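Local coordinates for oligopeptide ABC transporter, periplasmic oligopeptide-binding protein, putative (Thermotoga maritima MSB8, PDB 5IPW) that probably binds oligopeptides in the periplasm and hands them to an ABC transporter for uptake, at residues R481-D486 with W518-S523; S523-Y528 with G545-E550. One frame throughout, in Å; residues are numbered along the deposited sequence.

Contact 1: R481-D486 with W518-S523; sequences RADAGD and WYIGWS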
loop_
_atom_site.group_PDB
_atom_site.type_symbol
_atom_site.label_atom_id
_atom_site.label_comp_id
_atom_site.label_asym_id
_atom_site.label_seq_id
_atom_site.Cartn_x
_atom_site.Cartn_y
_atom_site.Cartn_z
ATOM N N ARG A 481 17.906 -10.769 19.379
ATOM C CA ARG A 481 17.366 -12.038 19.858
ATOM C C ARG A 481 16.704 -12.831 18.723
ATOM O O ARG A 481 16.879 -14.039 18.628
ATOM C CB ARG A 481 16.344 -11.794 20.967
ATOM C CG ARG A 481 16.926 -11.244 22.253
ATOM C CD ARG A 481 17.587 -12.315 23.098
ATOM N NE ARG A 481 18.105 -11.758 24.348
ATOM C CZ ARG A 481 17.393 -11.554 25.460
ATOM N NH1 ARG A 481 16.096 -11.864 25.522
ATOM N NH2 ARG A 481 17.989 -11.039 26.531
ATOM N N ALA A 482 15.949 -12.144 17.870
ATOM C CA ALA A 482 15.231 -12.796 16.770
ATOM C C ALA A 482 16.161 -13.445 15.768
ATOM O O ALA A 482 15.983 -14.599 15.409
ATOM C CB ALA A 482 14.338 -11.798 16.052
ATOM N N ASP A 483 17.153 -12.694 15.312
ATOM C CA ASP A 483 18.120 -13.221 14.354
ATOM C C ASP A 483 19.003 -14.348 14.931
ATOM O O ASP A 483 19.574 -15.145 14.181
ATOM C CB ASP A 483 18.978 -12.079 13.786
ATOM C CG ASP A 483 18.208 -11.194 12.797
ATOM O OD1 ASP A 483 17.293 -11.681 12.107
ATOM O OD2 ASP A 483 18.528 -9.998 12.689
ATOM N N ALA A 484 19.100 -14.432 16.255
ATOM C CA ALA A 484 19.900 -15.469 16.890
ATOM C C ALA A 484 19.097 -16.738 17.189
ATOM O O ALA A 484 19.677 -17.763 17.530
ATOM C CB ALA A 484 20.528 -14.930 18.162
ATOM N N GLY A 485 17.774 -16.670 17.060
ATOM C CA GLY A 485 16.895 -17.791 17.373
ATOM C C GLY A 485 16.691 -17.941 18.871
ATOM O O GLY A 485 16.248 -18.993 19.341
ATOM N N ASP A 486 16.998 -16.878 19.618
ATOM C CA ASP A 486 16.983 -16.903 21.080
ATOM C C ASP A 486 15.643 -16.385 21.571
ATOM O O ASP A 486 15.537 -15.285 22.122
ATOM C CB ASP A 486 18.138 -16.056 21.642
ATOM C CG ASP A 486 18.368 -16.276 23.135
ATOM O OD1 ASP A 486 17.510 -16.886 23.811
ATOM O OD2 ASP A 486 19.423 -15.841 23.633
ATOM N N TRP A 518 8.056 -15.789 11.856
ATOM C CA TRP A 518 7.464 -17.133 11.943
ATOM C C TRP A 518 8.304 -18.215 11.264
ATOM O O TRP A 518 8.267 -19.360 11.687
ATOM C CB TRP A 518 5.985 -17.174 11.483
ATOM C CG TRP A 518 5.707 -17.147 9.988
ATOM C CD1 TRP A 518 5.382 -16.057 9.239
ATOM C CD2 TRP A 518 5.664 -18.270 9.096
ATOM N NE1 TRP A 518 5.173 -16.419 7.931
ATOM C CE2 TRP A 518 5.335 -17.773 7.815
ATOM C CE3 TRP A 518 5.888 -19.642 9.248
ATOM C CZ2 TRP A 518 5.242 -18.598 6.687
ATOM C CZ3 TRP A 518 5.792 -20.468 8.118
ATOM C CH2 TRP A 518 5.475 -19.937 6.859
ATOM N N TYR A 519 9.085 -17.857 10.249
ATOM C CA TYR A 519 9.965 -18.835 9.614
ATOM C C TYR A 519 11.438 -18.482 9.696
ATOM O O TYR A 519 12.244 -19.056 8.971
ATOM C CB TYR A 519 9.570 -19.057 8.153
ATOM C CG TYR A 519 9.678 -17.850 7.255
ATOM C CD1 TYR A 519 10.864 -17.545 6.598
ATOM C CD2 TYR A 519 8.581 -17.037 7.033
ATOM C CE1 TYR A 519 10.955 -16.450 5.763
ATOM C CE2 TYR A 519 8.660 -15.943 6.199
ATOM C CZ TYR A 519 9.849 -15.651 5.569
ATOM O OH TYR A 519 9.935 -14.561 4.738
ATOM N N ILE A 520 11.799 -17.576 10.596
ATOM C CA ILE A 520 13.150 -17.017 10.591
ATOM C C ILE A 520 14.215 -18.084 10.872
ATOM O O ILE A 520 15.248 -18.115 10.208
ATOM C CB ILE A 520 13.276 -15.794 11.536
ATOM C CG1 ILE A 520 14.580 -15.050 11.265
ATOM C CG2 ILE A 520 13.185 -16.186 13.000
ATOM C CD1 ILE A 520 14.629 -13.688 11.919
ATOM N N GLY A 521 13.941 -18.975 11.821
ATOM C CA GLY A 521 14.813 -20.116 12.092
ATOM C C GLY A 521 15.025 -21.054 10.906
ATOM O O GLY A 521 16.067 -21.693 10.807
ATOM N N TRP A 522 14.049 -21.139 10.003
ATOM C CA TRP A 522 14.176 -21.971 8.799
ATOM C C TRP A 522 14.883 -21.286 7.620
ATOM O O TRP A 522 15.033 -21.893 6.554
ATOM C CB TRP A 522 12.793 -22.472 8.351
ATOM C CG TRP A 522 12.130 -23.384 9.340
ATOM C CD1 TRP A 522 12.737 -24.330 10.112
ATOM C CD2 TRP A 522 10.728 -23.462 9.641
ATOM N NE1 TRP A 522 11.808 -24.975 10.890
ATOM C CE2 TRP A 522 10.566 -24.468 10.615
ATOM C CE3 TRP A 522 9.594 -22.784 9.179
ATOM C CZ2 TRP A 522 9.316 -24.809 11.141
ATOM C CZ3 TRP A 522 8.346 -23.121 9.711
ATOM C CH2 TRP A 522 8.222 -24.121 10.682
ATOM N N SER A 523 15.334 -20.043 7.808
ATOM C CA SER A 523 15.991 -19.271 6.738
ATOM C C SER A 523 17.175 -19.982 6.088
ATOM O O SER A 523 17.457 -19.764 4.908
ATOM C CB SER A 523 16.462 -17.917 7.271
ATOM O OG SER A 523 15.367 -17.127 7.700
#

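Contact 2: S523-Y528 with G545-E550; sequences SGWISY and GPEPPE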
loop_
_atom_site.group_PDB
_atom_site.type_symbol
_atom_site.label_atom_id
_atom_site.label_comp_id
_atom_site.label_asym_id
_atom_site.label_seq_id
_atom_site.Cartn_x
_atom_site.Cartn_y
_atom_site.Cartn_z
ATOM N N SER A 523 15.334 -20.043 7.808
ATOM C CA SER A 523 15.991 -19.271 6.738
ATOM C C SER A 523 17.175 -19.982 6.088
ATOM O O SER A 523 17.457 -19.764 4.908
ATOM C CB SER A 523 16.462 -17.917 7.271
ATOM O OG SER A 523 15.367 -17.127 7.700
ATOM N N GLY A 524 17.881 -20.806 6.861
ATOM C CA GLY A 524 18.991 -21.592 6.328
ATOM C C GLY A 524 18.507 -22.535 5.242
ATOM O O GLY A 524 18.955 -22.468 4.094
ATOM N N TRP A 525 17.563 -23.390 5.613
ATOM C CA TRP A 525 17.004 -24.390 4.705
ATOM C C TRP A 525 16.216 -23.784 3.547
ATOM O O TRP A 525 16.327 -24.250 2.412
ATOM C CB TRP A 525 16.114 -25.363 5.487
ATOM C CG TRP A 525 16.907 -26.325 6.307
ATOM C CD1 TRP A 525 17.245 -26.206 7.625
ATOM C CD2 TRP A 525 17.482 -27.551 5.854
ATOM N NE1 TRP A 525 17.989 -27.290 8.023
ATOM C CE2 TRP A 525 18.148 -28.131 6.954
ATOM C CE3 TRP A 525 17.492 -28.221 4.626
ATOM C CZ2 TRP A 525 18.819 -29.350 6.861
ATOM C CZ3 TRP A 525 18.159 -29.431 4.533
ATOM C CH2 TRP A 525 18.814 -29.983 5.646
ATOM N N ILE A 526 15.425 -22.752 3.837
ATOM C CA ILE A 526 14.651 -22.050 2.812
ATOM C C ILE A 526 15.566 -21.491 1.724
ATOM O O ILE A 526 15.244 -21.541 0.540
ATOM C CB ILE A 526 13.812 -20.907 3.428
ATOM C CG1 ILE A 526 12.690 -21.488 4.289
ATOM C CG2 ILE A 526 13.215 -20.013 2.343
ATOM C CD1 ILE A 526 12.121 -20.511 5.288
ATOM N N SER A 527 16.707 -20.954 2.136
ATOM C CA SER A 527 17.685 -20.415 1.204
ATOM C C SER A 527 18.380 -21.547 0.436
ATOM O O SER A 527 18.652 -21.424 -0.763
ATOM C CB SER A 527 18.700 -19.574 1.969
ATOM O OG SER A 527 19.466 -18.778 1.098
ATOM N N TYR A 528 18.654 -22.648 1.138
ATOM C CA TYR A 528 19.211 -23.860 0.527
ATOM C C TYR A 528 18.252 -24.450 -0.523
ATOM O O TYR A 528 18.684 -24.888 -1.593
ATOM C CB TYR A 528 19.564 -24.888 1.622
ATOM C CG TYR A 528 20.019 -26.248 1.122
ATOM C CD1 TYR A 528 20.998 -26.365 0.135
ATOM C CD2 TYR A 528 19.486 -27.420 1.657
ATOM C CE1 TYR A 528 21.417 -27.605 -0.321
ATOM C CE2 TYR A 528 19.900 -28.667 1.209
ATOM C CZ TYR A 528 20.867 -28.752 0.218
ATOM O OH TYR A 528 21.289 -29.979 -0.241
ATOM N N GLY A 545 20.532 -27.601 11.560
ATOM C CA GLY A 545 19.322 -27.073 12.183
ATOM C C GLY A 545 18.098 -27.837 11.726
ATOM O O GLY A 545 18.172 -28.616 10.774
ATOM N N PRO A 546 16.957 -27.623 12.403
ATOM C CA PRO A 546 15.747 -28.329 12.005
ATOM C C PRO A 546 15.309 -27.919 10.607
ATOM O O PRO A 546 15.360 -26.734 10.270
ATOM C CB PRO A 546 14.706 -27.880 13.043
ATOM C CG PRO A 546 15.484 -27.255 14.151
ATOM C CD PRO A 546 16.704 -26.682 13.505
ATOM N N GLU A 547 14.912 -28.901 9.803
ATOM C CA GLU A 547 14.338 -28.645 8.492
ATOM C C GLU A 547 12.870 -28.259 8.680
ATOM O O GLU A 547 12.228 -28.741 9.616
ATOM C CB GLU A 547 14.456 -29.890 7.617
ATOM C CG GLU A 547 14.246 -29.627 6.135
ATOM C CD GLU A 547 14.518 -30.840 5.265
ATOM O OE1 GLU A 547 14.836 -31.919 5.812
ATOM O OE2 GLU A 547 14.415 -30.711 4.025
ATOM N N PRO A 548 12.342 -27.364 7.818
ATOM C CA PRO A 548 10.918 -27.001 7.901
ATOM C C PRO A 548 9.995 -28.097 7.385
ATOM O O PRO A 548 10.438 -28.940 6.604
ATOM C CB PRO A 548 10.804 -25.781 6.974
ATOM C CG PRO A 548 11.958 -25.894 6.042
ATOM C CD PRO A 548 13.062 -26.517 6.845
ATOM N N PRO A 549 8.714 -28.075 7.805
ATOM C CA PRO A 549 7.667 -28.888 7.185
ATOM C C PRO A 549 7.651 -28.753 5.657
ATOM O O PRO A 549 8.098 -27.743 5.118
ATOM C CB PRO A 549 6.379 -28.307 7.771
ATOM C CG PRO A 549 6.773 -27.730 9.082
ATOM C CD PRO A 549 8.218 -27.332 8.977
ATOM N N GLU A 550 7.128 -29.763 4.972
ATOM C CA GLU A 550 7.091 -29.772 3.505
ATOM C C GLU A 550 6.134 -28.704 2.959
ATOM O O GLU A 550 6.329 -28.162 1.870
ATOM C CB GLU A 550 6.673 -31.159 3.003
ATOM C CG GLU A 550 7.070 -31.444 1.563
ATOM C CD GLU A 550 8.574 -31.385 1.343
ATOM O OE1 GLU A 550 9.325 -31.808 2.245
ATOM O OE2 GLU A 550 9.011 -30.915 0.271
#

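Contact 1: R481-D486 with W518-S523
Ile520 meets the end of helix 475-484 chiefly through its CD1 methyl. This methyl lies 3.3 Å from Asp483 OD1 and 3.9 Å from the backbone oxygen Ala482 O. The two side chains cross at about a right angle, so a methyl meets one carboxylate oxygen and the chains do not run alongside each other. The torsions explain this. Ile520 CG1 is anti to the backbone N (chi1 -167°), which carries CD1 out to the helix. The CB of Asp483 points away from residues 518-523, yet CG lies beside the backbone N (chi1 -73°) and OD1 comes back within reach. The other branch, Ile520 CG2, stands 4.0 Å from Ala482 O. The helix ends here in a Schellman motif: Gly485 takes positive phi (78°), and its N and that of Asp486 bond back to Ala482 O and Arg481 O. Ala482 O therefore serves as a capping acceptor and also borders the isoleucine. Across the contact the touch is one of packing, and it buries little surface. Within 518-523, Ile520 O accepts from Ser523 N and, at 2.7 Å, from Ser523 OG.

Contact 2: S523-Y528 with G545-E550
Trp525, in the first turn of helix 523-534, packs against the proline-rich loop 545-550 that leads into helix 550-564. Pro549 stands at the N-cap position of that second helix. The tight part of the contact lies between Trp525 and residues 545-548, close to their backbone. Glu547 CA sits over the five-membered ring in a CH-pi contact, 3.9 Å from the centroid and almost on the ring normal. Pro548 CD reaches Trp525 CB at 3.5 Å, where the ring joins the helix. At the ring edge, Trp525 NE1 donates to Gly545 O at 3.1 Å. This bond is bent, with an N-H...O angle of 145°, and the donor stands above the carbonyl plane. Pro546 O also comes close, 3.3 Å from Trp525 CD1. The torsion of Trp525 (chi1 -74°) sets CG beside its backbone N and turns the indole to the loop. With an alanine here, Gly545 O is likely to lose this donor and a gap to open beside Pro548 and Glu547. The looser, solvent side belongs to the exposed Glu547; Trp525 itself is partly exposed. The glutamate runs out over the indole in an extended chain, with CG 3.8 Å from Trp525 CE3 and offset toward the rim. Its carboxylate stacks on the ring with the planes 19° apart. The polar end has its partner outside this pair: OE2 is hydrogen-bonded with Tyr553 OH. Tyr553, on helix 550-564, also touches Trp525 and Pro548. Over the indole, Glu547 OE2 lies 4.0 Å from Trp525 CZ3.

Following the chain from the N terminus, helix 475-484 comes first, then strand 489-494 of the mixed five-stranded sheet. The loop after that strand returns to the helix end, and contact 1 closes this excursion. Ser523 is the last residue of 518-523 and the first of 523-528, where helix 523-534 begins. The chain then runs out along that helix and comes back through 545-550, closing a second, shorter loop. The two loops follow in series and neither nests nor crosses. The centres of contacts 1 and 2 lie about 11 Å apart. Trp522 bridges them by packing on Pro548 and Pro549, and Tyr519 touches Ile526. Together the two contacts join helix 475-484, helix 523-534 and the start of helix 550-564.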